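Local coordinates for ribosome maturation protein SDO1 homolog (Methanothermobacter thermautotrophicus, PDB 2WBM) that probably binds RNA and takes part in ribosome maturation, as an archaeal homologue of the Shwachman-Bodian-Diamond syndrome protein, at residues 198-201 against 202-206; 142-145 against 146-150; 117-120 against 121-125; 42-45 against 46-49. One frame throughout, in Å; residues are numbered along the deposited sequence.

Interaction 1 of 4, residues 198-201 against 202-206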
loop_
_atom_site.group_PDB
_atom_site.type_symbol
_atom_site.label_atom_id
_atom_site.label_comp_id
_atom_site.label_asym_id
_atom_site.label_seq_id
_atom_site.Cartn_x
_atom_site.Cartn_y
_atom_site.Cartn_z
ATOM N N SER A 198 10.352 1.730 27.167
ATOM C CA SER A 198 9.137 2.283 26.557
ATOM C C SER A 198 9.358 2.942 25.199
ATOM O O SER A 198 8.520 2.808 24.306
ATOM C CB SER A 198 8.481 3.298 27.498
ATOM O OG SER A 198 7.972 2.660 28.647
ATOM N N ALA A 199 10.475 3.659 25.049
ATOM C CA ALA A 199 10.812 4.331 23.792
ATOM C C ALA A 199 11.088 3.337 22.661
ATOM O O ALA A 199 10.758 3.591 21.506
ATOM C CB ALA A 199 12.003 5.260 23.977
ATOM N N TYR A 200 11.673 2.197 23.005
ATOM C CA TYR A 200 11.921 1.157 22.011
ATOM C C TYR A 200 10.621 0.785 21.284
ATOM O O TYR A 200 10.606 0.672 20.054
ATOM C CB TYR A 200 12.577 -0.058 22.669
ATOM C CG TYR A 200 12.771 -1.215 21.732
ATOM C CD1 TYR A 200 13.928 -1.321 20.957
ATOM C CD2 TYR A 200 11.799 -2.213 21.622
ATOM C CE1 TYR A 200 14.108 -2.387 20.084
ATOM C CE2 TYR A 200 11.967 -3.290 20.755
ATOM C CZ TYR A 200 13.124 -3.366 19.988
ATOM O OH TYR A 200 13.297 -4.426 19.136
ATOM N N GLY A 201 9.530 0.635 22.040
ATOM C CA GLY A 201 8.225 0.317 21.469
ATOM C C GLY A 201 7.692 1.414 20.559
ATOM O O GLY A 201 7.159 1.129 19.488
ATOM N N VAL A 202 7.836 2.669 20.984
ATOM C CA VAL A 202 7.407 3.819 20.174
ATOM C C VAL A 202 8.212 3.889 18.879
ATOM O O VAL A 202 7.646 4.014 17.788
ATOM C CB VAL A 202 7.531 5.152 20.964
ATOM C CG1 VAL A 202 7.334 6.358 20.033
ATOM C CG2 VAL A 202 6.510 5.176 22.090
ATOM N N ILE A 203 9.525 3.758 19.019
ATOM C CA ILE A 203 10.456 3.845 17.900
ATOM C C ILE A 203 10.105 2.816 16.819
ATOM O O ILE A 203 10.152 3.107 15.624
ATOM C CB ILE A 203 11.901 3.662 18.385
ATOM C CG1 ILE A 203 12.394 4.916 19.117
ATOM C CG2 ILE A 203 12.838 3.332 17.212
ATOM C CD1 ILE A 203 13.585 4.640 20.045
ATOM N N SER A 204 9.690 1.631 17.256
ATOM C CA SER A 204 9.450 0.560 16.313
ATOM C C SER A 204 8.264 0.820 15.378
ATOM O O SER A 204 8.192 0.245 14.299
ATOM C CB SER A 204 9.380 -0.761 17.055
ATOM O OG SER A 204 10.634 -0.964 17.699
ATOM N N ASN A 205 7.379 1.725 15.767
ATOM C CA ASN A 205 6.342 2.194 14.875
ATOM C C ASN A 205 6.889 3.141 13.802
ATOM O O ASN A 205 6.290 3.272 12.731
ATOM C CB ASN A 205 5.234 2.879 15.671
ATOM C CG ASN A 205 4.454 1.906 16.534
ATOM O OD1 ASN A 205 4.052 0.838 16.071
ATOM N ND2 ASN A 205 4.241 2.267 17.793
ATOM N N PHE A 206 8.026 3.783 14.081
ATOM C CA PHE A 206 8.558 4.815 13.189
ATOM C C PHE A 206 9.740 4.409 12.327
ATOM O O PHE A 206 9.840 4.813 11.171
ATOM C CB PHE A 206 8.951 6.051 13.981
ATOM C CG PHE A 206 7.782 6.844 14.444
ATOM C CD1 PHE A 206 7.290 7.895 13.667
ATOM C CD2 PHE A 206 7.165 6.541 15.647
ATOM C CE1 PHE A 206 6.191 8.626 14.087
ATOM C CE2 PHE A 206 6.075 7.281 16.086
ATOM C CZ PHE A 206 5.585 8.320 15.307
#
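V202 meets the turn before it through its backbone and its CG2 methyl: its N gives a weak, long bond to S198 O, and CG2 comes to 3.8 Å from the same oxygen. With CG1 anti to the backbone N (chi1 169°), CG2 is the branch left beside that N, which turns it back toward S198. I203 is tied more firmly. Its N reaches A199 O at 2.8 Å with a nearly straight N-H...O angle of 168°, and its side chain folds back over that carbonyl, CG1 lying 3.2 Å from A199 O. The tip of the chain, CD1, ends 4.3 Å from A199 CB, an apolar touch one helical turn back. S204 N then bonds Y200 O at 3.1 Å, and in the conformer given, one of two, S204 OG also donates to Y200 O at 2.9 Å. The two donors come from opposite faces of the carbonyl plane, both tilted from it. In that conformer OG stands beside the backbone N (chi1 -61°), from where it also sits 4.0 Å above one face of the Y200 ring, offset toward the rim. N205 brings its amide nitrogen ND2 to within 3.6 Å of G201 O. Beyond these residues, A199 and I203 face inward against strand 181-191, with V202 and F206 on helix 231-241. The pattern is that of an amphipathic alpha-helix: apolar A199 and I203 on the sheet of the C-terminal SBDS domain, and on the outer side a serine whose hydroxyl, in this conformer, returns to the carbonyl four residues earlier.

Interaction 2 of 4, residues 142-145 against 146-150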
loop_
_atom_site.group_PDB
_atom_site.type_symbol
_atom_site.label_atom_id
_atom_site.label_comp_id
_atom_site.label_asym_id
_atom_site.label_seq_id
_atom_site.Cartn_x
_atom_site.Cartn_y
_atom_site.Cartn_z
ATOM N N PRO A 142 3.308 18.100 4.750
ATOM C CA PRO A 142 2.058 17.621 5.338
ATOM C C PRO A 142 1.184 16.929 4.275
ATOM O O PRO A 142 1.288 17.268 3.082
ATOM C CB PRO A 142 1.383 18.910 5.822
ATOM C CG PRO A 142 2.479 19.903 5.933
ATOM C CD PRO A 142 3.432 19.560 4.836
ATOM N N PRO A 143 0.347 15.953 4.692
ATOM C CA PRO A 143 -0.618 15.319 3.778
ATOM C C PRO A 143 -1.408 16.316 2.914
ATOM O O PRO A 143 -1.550 16.097 1.711
ATOM C CB PRO A 143 -1.548 14.566 4.732
ATOM C CG PRO A 143 -0.637 14.160 5.851
ATOM C CD PRO A 143 0.330 15.316 6.025
ATOM N N LYS A 144 -1.891 17.404 3.515
ATOM C CA LYS A 144 -2.643 18.431 2.778
ATOM C C LYS A 144 -1.866 19.014 1.590
ATOM O O LYS A 144 -2.460 19.352 0.569
ATOM C CB LYS A 144 -3.081 19.564 3.711
ATOM C CG LYS A 144 -4.192 19.185 4.674
ATOM C CD LYS A 144 -4.398 20.274 5.725
ATOM C CE LYS A 144 -5.251 19.780 6.888
ATOM N NZ LYS A 144 -6.628 19.388 6.466
ATOM N N ARG A 145 -0.545 19.130 1.727
ATOM C CA ARG A 145 0.292 19.695 0.667
ATOM C C ARG A 145 0.428 18.728 -0.504
ATOM O O ARG A 145 0.389 19.146 -1.676
ATOM C CB ARG A 145 1.679 20.076 1.197
ATOM C CG ARG A 145 2.508 20.921 0.234
ATOM C CD ARG A 145 1.892 22.303 0.093
ATOM N NE ARG A 145 2.320 23.031 -1.102
ATOM C CZ ARG A 145 1.846 22.827 -2.331
ATOM N NH1 ARG A 145 0.947 21.875 -2.565
ATOM N NH2 ARG A 145 2.295 23.566 -3.340
ATOM N N ILE A 146 0.581 17.444 -0.177
ATOM C CA ILE A 146 0.641 16.379 -1.169
ATOM C C ILE A 146 -0.680 16.334 -1.936
ATOM O O ILE A 146 -0.692 16.234 -3.161
ATOM C CB ILE A 146 0.914 14.996 -0.513
ATOM C CG1 ILE A 146 2.263 14.972 0.235
ATOM C CG2 ILE A 146 0.837 13.870 -1.546
ATOM C CD1 ILE A 146 3.442 15.491 -0.553
ATOM N N GLU A 147 -1.787 16.398 -1.204
ATOM C CA GLU A 147 -3.114 16.388 -1.808
ATOM C C GLU A 147 -3.278 17.551 -2.798
ATOM O O GLU A 147 -3.793 17.364 -3.905
ATOM C CB GLU A 147 -4.192 16.461 -0.724
ATOM C CG GLU A 147 -5.614 16.381 -1.251
ATOM C CD GLU A 147 -6.644 16.427 -0.141
ATOM O OE1 GLU A 147 -6.472 17.220 0.808
ATOM O OE2 GLU A 147 -7.629 15.670 -0.215
ATOM N N LYS A 148 -2.837 18.740 -2.394
ATOM C CA LYS A 148 -2.931 19.923 -3.242
ATOM C C LYS A 148 -2.113 19.764 -4.520
ATOM O O LYS A 148 -2.565 20.159 -5.595
ATOM C CB LYS A 148 -2.522 21.184 -2.469
ATOM C CG LYS A 148 -3.647 21.804 -1.626
ATOM C CD LYS A 148 -4.693 20.757 -1.224
ATOM C CE LYS A 148 -5.181 20.929 0.205
ATOM N NZ LYS A 148 -5.549 19.592 0.770
ATOM N N ALA A 149 -0.925 19.173 -4.391
ATOM C CA ALA A 149 -0.049 18.892 -5.534
ATOM C C ALA A 149 -0.696 17.912 -6.522
ATOM O O ALA A 149 -0.616 18.104 -7.731
ATOM C CB ALA A 149 1.296 18.342 -5.054
ATOM N N MET A 150 -1.334 16.873 -5.996
ATOM C CA MET A 150 -2.033 15.896 -6.833
ATOM C C MET A 150 -3.147 16.562 -7.641
ATOM O O MET A 150 -3.333 16.264 -8.832
ATOM C CB MET A 150 -2.581 14.764 -5.975
ATOM C CG MET A 150 -1.492 13.876 -5.403
ATOM S SD MET A 150 -2.103 12.736 -4.150
ATOM C CE MET A 150 -3.094 11.620 -5.158
#
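K144 and K148 lie one turn apart in the first turns of helix 143-152, a local contact within the range of SBDS domain II. P142 occupies the N-cap position, and the chain then follows i to i+4 bonding: E147 N to P143 O at 2.9 Å, K148 N to K144 O at 3.0 Å and A149 N to R145 O. The bond from I146 N to P142 O is weak. The K148 side chain bends at chi2, chi3 and chi4 and curls back over the K144 carbonyl, its CD and CE each 3.2 Å from K144 O. The ammonium NZ makes a weak bond to that oxygen at 3.1 Å. Its salt bridge to E147 OE1, at 2.5 Å, is shorter than usual and the K148 torsions are strained, so the exact placing of NZ is doubtful. K144 runs alongside K148, pointing the same way. R145 crosses on the other side: CG stands anti to the backbone N (chi1 -168°) and a bend at chi2 carries NH1 to 3.5 Å from K148 CB, while A149 N lies at the guanidinium edge. I146, A149 and M150 turn inward, toward helix 110-131, helix 163-174 and I178. R121 of helix 110-131 pairs with E147 OE2, and with K148 near OE1 this probably favours the charged form of E147. R145 NH1, by contrast, is buried with no polar partner in the model, an uncompensated donor.

Interaction 3 of 4, residues 117-120 against 121-125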
loop_
_atom_site.group_PDB
_atom_site.type_symbol
_atom_site.label_atom_id
_atom_site.label_comp_id
_atom_site.label_asym_id
_atom_site.label_seq_id
_atom_site.Cartn_x
_atom_site.Cartn_y
_atom_site.Cartn_z
ATOM N N ILE A 117 -11.252 3.994 -5.366
ATOM C CA ILE A 117 -10.480 5.202 -5.670
ATOM C C ILE A 117 -10.268 6.026 -4.400
ATOM O O ILE A 117 -9.143 6.441 -4.121
ATOM C CB ILE A 117 -11.127 6.070 -6.772
ATOM C CG1 ILE A 117 -11.003 5.348 -8.122
ATOM C CG2 ILE A 117 -10.431 7.460 -6.844
ATOM C CD1 ILE A 117 -11.809 6.028 -9.251
ATOM N N GLU A 118 -11.335 6.245 -3.635
ATOM C CA GLU A 118 -11.245 7.073 -2.437
ATOM C C GLU A 118 -10.268 6.458 -1.430
ATOM O O GLU A 118 -9.418 7.164 -0.878
ATOM C CB GLU A 118 -12.626 7.286 -1.810
ATOM C CG GLU A 118 -12.654 8.302 -0.628
ATOM C CD GLU A 118 -11.765 9.549 -0.849
ATOM O OE1 GLU A 118 -11.914 10.260 -1.879
ATOM O OE2 GLU A 118 -10.908 9.820 0.023
ATOM N N ASP A 119 -10.388 5.143 -1.227
ATOM C CA ASP A 119 -9.524 4.408 -0.312
ATOM C C ASP A 119 -8.057 4.523 -0.737
ATOM O O ASP A 119 -7.187 4.838 0.096
ATOM C CB ASP A 119 -9.944 2.938 -0.234
ATOM C CG ASP A 119 -9.046 2.117 0.699
ATOM O OD1 ASP A 119 -9.117 2.308 1.939
ATOM O OD2 ASP A 119 -8.263 1.283 0.186
ATOM N N LYS A 120 -7.785 4.270 -2.019
ATOM C CA LYS A 120 -6.419 4.327 -2.518
ATOM C C LYS A 120 -5.868 5.744 -2.545
ATOM O O LYS A 120 -4.699 5.946 -2.229
ATOM C CB LYS A 120 -6.282 3.626 -3.871
ATOM C CG LYS A 120 -6.468 2.113 -3.711
ATOM C CD LYS A 120 -6.043 1.338 -4.906
ATOM C CE LYS A 120 -6.081 -0.170 -4.620
ATOM N NZ LYS A 120 -7.489 -0.688 -4.546
ATOM N N ARG A 121 -6.713 6.721 -2.885
ATOM C CA ARG A 121 -6.311 8.133 -2.887
ATOM C C ARG A 121 -5.739 8.520 -1.521
ATOM O O ARG A 121 -4.647 9.089 -1.422
ATOM C CB ARG A 121 -7.510 9.028 -3.239
ATOM C CG ARG A 121 -7.189 10.510 -3.391
ATOM C CD ARG A 121 -8.454 11.343 -3.627
ATOM N NE ARG A 121 -9.204 11.548 -2.392
ATOM C CZ ARG A 121 -8.958 12.518 -1.515
ATOM N NH1 ARG A 121 -7.995 13.401 -1.741
ATOM N NH2 ARG A 121 -9.691 12.612 -0.416
ATOM N N LEU A 122 -6.478 8.200 -0.461
ATOM C CA LEU A 122 -6.023 8.548 0.886
ATOM C C LEU A 122 -4.732 7.816 1.250
ATOM O O LEU A 122 -3.821 8.414 1.822
ATOM C CB LEU A 122 -7.117 8.306 1.939
ATOM C CG LEU A 122 -6.717 8.641 3.394
ATOM C CD1 LEU A 122 -6.381 10.134 3.599
ATOM C CD2 LEU A 122 -7.770 8.179 4.406
ATOM N N LYS A 123 -4.647 6.530 0.904
ATOM C CA LYS A 123 -3.454 5.736 1.231
ATOM C C LYS A 123 -2.221 6.255 0.480
ATOM O O LYS A 123 -1.120 6.306 1.045
ATOM C CB LYS A 123 -3.697 4.251 0.941
ATOM C CG LYS A 123 -4.657 3.626 1.923
ATOM C CD LYS A 123 -5.016 2.208 1.544
ATOM C CE LYS A 123 -5.844 1.570 2.654
ATOM N NZ LYS A 123 -6.599 0.385 2.149
ATOM N N ILE A 124 -2.420 6.669 -0.769
ATOM C CA ILE A 124 -1.334 7.241 -1.579
ATOM C C ILE A 124 -0.852 8.560 -0.966
ATOM O O ILE A 124 0.359 8.780 -0.827
ATOM C CB ILE A 124 -1.755 7.460 -3.060
ATOM C CG1 ILE A 124 -1.891 6.122 -3.801
ATOM C CG2 ILE A 124 -0.745 8.352 -3.803
ATOM C CD1 ILE A 124 -2.810 6.215 -5.067
ATOM N N ILE A 125 -1.792 9.437 -0.603
ATOM C CA ILE A 125 -1.426 10.707 0.020
ATOM C C ILE A 125 -0.588 10.425 1.278
ATOM O O ILE A 125 0.463 11.042 1.493
ATOM C CB ILE A 125 -2.674 11.549 0.386
ATOM C CG1 ILE A 125 -3.354 12.077 -0.894
ATOM C CG2 ILE A 125 -2.316 12.696 1.369
ATOM C CD1 ILE A 125 -4.764 12.642 -0.691
#
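E118 and R121 run side by side in the same direction along helix 110-131, and in the conformer given the arginine grips the carboxylate side-on with two nitrogens. NE donates to E118 OE1 at 3.0 Å and NH2 to E118 OE2 at 3.1 Å. The grip is not flat: the carboxylate and guanidinium planes stand 58° apart. E118 OE1 is met on the syn side but 26° out of the carboxylate plane, whereas OE2 uses its syn lone pair. The bend of E118 at chi2 (40°) turns the carboxylate forward along the helix to the edge of the guanidinium. The next residue, D119, is crossed at an angle by K123. Extended beyond CG, K123 slopes back past the D119 carbonyl, and its ammonium NZ bonds D119 OD2 at 2.7 Å on the syn lone pair; the second contact, to OD1, is weak. Beneath these charges the backbone keeps i to i+4 order, with R121 N to I117 O at 2.7 Å and I124 N to K120 O at 2.8 Å. I124 also folds its CG1 to 3.2 Å from K120 O. K120 points elsewhere, its NZ bonded to the carbonyl of P159 and its chain lying on V163 and Q166. Both salt bridges link an acid to a base further along the same helix, E118 to R121 three residues on and D119 to K123 four. In this conformer R121 NH1 also pairs with E147 of helix 143-152. The two carboxylates thus balance the guanidinium charge, fix its orientation and tie the two helices together.

Interaction 4 of 4, residues 42-45 against 46-49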
loop_
_atom_site.group_PDB
_atom_site.type_symbol
_atom_site.label_atom_id
_atom_site.label_comp_id
_atom_site.label_asym_id
_atom_site.label_seq_id
_atom_site.Cartn_x
_atom_site.Cartn_y
_atom_site.Cartn_z
ATOM N N LEU A 42 -14.816 -14.627 -9.464
ATOM C CA LEU A 42 -15.053 -13.674 -8.387
ATOM C C LEU A 42 -13.831 -13.702 -7.496
ATOM O O LEU A 42 -13.447 -14.775 -7.005
ATOM C CB LEU A 42 -16.292 -14.070 -7.583
ATOM C CG LEU A 42 -17.601 -13.816 -8.339
ATOM C CD1 LEU A 42 -18.784 -14.514 -7.645
ATOM C CD2 LEU A 42 -17.824 -12.306 -8.402
ATOM N N VAL A 43 -13.213 -12.540 -7.313
ATOM C CA VAL A 43 -11.905 -12.462 -6.657
ATOM C C VAL A 43 -11.776 -11.326 -5.641
ATOM O O VAL A 43 -12.444 -10.292 -5.729
ATOM C CB VAL A 43 -10.721 -12.344 -7.700
ATOM C CG1 VAL A 43 -10.640 -13.579 -8.608
ATOM C CG2 VAL A 43 -10.828 -11.053 -8.534
ATOM N N ASP A 44 -10.903 -11.538 -4.660
ATOM C CA ASP A 44 -10.496 -10.501 -3.730
ATOM C C ASP A 44 -9.699 -9.465 -4.538
ATOM O O ASP A 44 -8.715 -9.827 -5.180
ATOM C CB ASP A 44 -9.602 -11.123 -2.650
ATOM C CG ASP A 44 -9.178 -10.136 -1.589
ATOM O OD1 ASP A 44 -8.525 -9.125 -1.927
ATOM O OD2 ASP A 44 -9.454 -10.393 -0.393
ATOM N N PRO A 45 -10.121 -8.185 -4.515
ATOM C CA PRO A 45 -9.477 -7.222 -5.416
ATOM C C PRO A 45 -8.028 -6.923 -5.011
ATOM O O PRO A 45 -7.169 -6.733 -5.888
ATOM C CB PRO A 45 -10.352 -5.967 -5.276
ATOM C CG PRO A 45 -10.978 -6.084 -3.921
ATOM C CD PRO A 45 -11.242 -7.574 -3.772
ATOM N N ASP A 46 -7.760 -6.903 -3.707
ATOM C CA ASP A 46 -6.409 -6.616 -3.212
ATOM C C ASP A 46 -5.483 -7.774 -3.585
ATOM O O ASP A 46 -4.394 -7.569 -4.117
ATOM C CB ASP A 46 -6.414 -6.425 -1.700
ATOM C CG ASP A 46 -7.123 -5.155 -1.273
ATOM O OD1 ASP A 46 -6.992 -4.118 -1.962
ATOM O OD2 ASP A 46 -7.807 -5.193 -0.231
ATOM N N LEU A 47 -5.939 -8.996 -3.337
ATOM C CA LEU A 47 -5.117 -10.164 -3.625
ATOM C C LEU A 47 -4.973 -10.399 -5.127
ATOM O O LEU A 47 -3.896 -10.806 -5.577
ATOM C CB LEU A 47 -5.639 -11.403 -2.901
ATOM C CG LEU A 47 -5.524 -11.353 -1.370
ATOM C CD1 LEU A 47 -6.146 -12.619 -0.770
ATOM C CD2 LEU A 47 -4.078 -11.163 -0.886
ATOM N N ALA A 48 -6.031 -10.107 -5.890
ATOM C CA ALA A 48 -5.976 -10.178 -7.355
ATOM C C ALA A 48 -4.923 -9.201 -7.892
ATOM O O ALA A 48 -4.141 -9.553 -8.783
ATOM C CB ALA A 48 -7.363 -9.902 -7.987
ATOM N N ALA A 49 -4.886 -7.985 -7.344
ATOM C CA ALA A 49 -3.891 -7.003 -7.773
ATOM C C ALA A 49 -2.470 -7.486 -7.472
ATOM O O ALA A 49 -1.560 -7.315 -8.292
ATOM C CB ALA A 49 -4.151 -5.636 -7.129
HETATM O O HOH W 1 -9.665 -7.075 -0.682
#
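The N-terminus of helix 45-52 is capped by D44, the residue that joins it to strand 37-43 in the N-terminal SBDS domain. V43 and D44 meet the first turn in different ways. D44 OD1 accepts from L47 N at 2.9 Å along a straight N-H...O line of 169°, though the amide comes from above the carboxylate plane. The carboxylate is swung over the helix end with CG anti to the backbone N (chi1 -177°). The backbone follows on, with A48 N bonded to D44 O at 2.8 Å and A49 N to P45 O at 3.0 Å. L47 crosses the aspartate side chain, L47 CG lying 3.9 Å from D44 CG. On the other flank the V43 CG2 methyl meets A48 CB at 3.7 Å, and this apolar pair packs on V63 of helix 60-63, closing the corner where the strand turns into the helix. The like-charged D44 OD1 and D46 OD2 come to 4.3 Å. A single water holds the two acids together, giving one hydrogen to D44 OD1 and another to D46 OD2, each at 2.7 Å. D44 OD2 is bonded by NE2 of H20, which stands just ahead of the starting methionine and is probably left over from the construct. With the L47 amide and the water as partners, D44 would probably be favoured as an anion. The water would ease the strain between like charges, and the positive end of the helix dipole should favour both acids in their ionised form.

Along the chain the contacts come in the order interaction 4, 3, 2, 1, all of them within single helices or at a helix start. Interaction 4 lies in the N-terminal SBDS range and interaction 1 in the C-terminal one, their centres about 33 Å apart on opposite sides of the chain's centre. Between them, interactions 2 and 3, with centres about 12 Å apart, touch directly: the E147-R121 salt bridge and the packing of I125 on P143, E147 and M150 join helix 143-152 to helix 110-131. The other pairs do not touch. The local contacts thus mark two ends and a helical middle of an elongated, multi-domain protein.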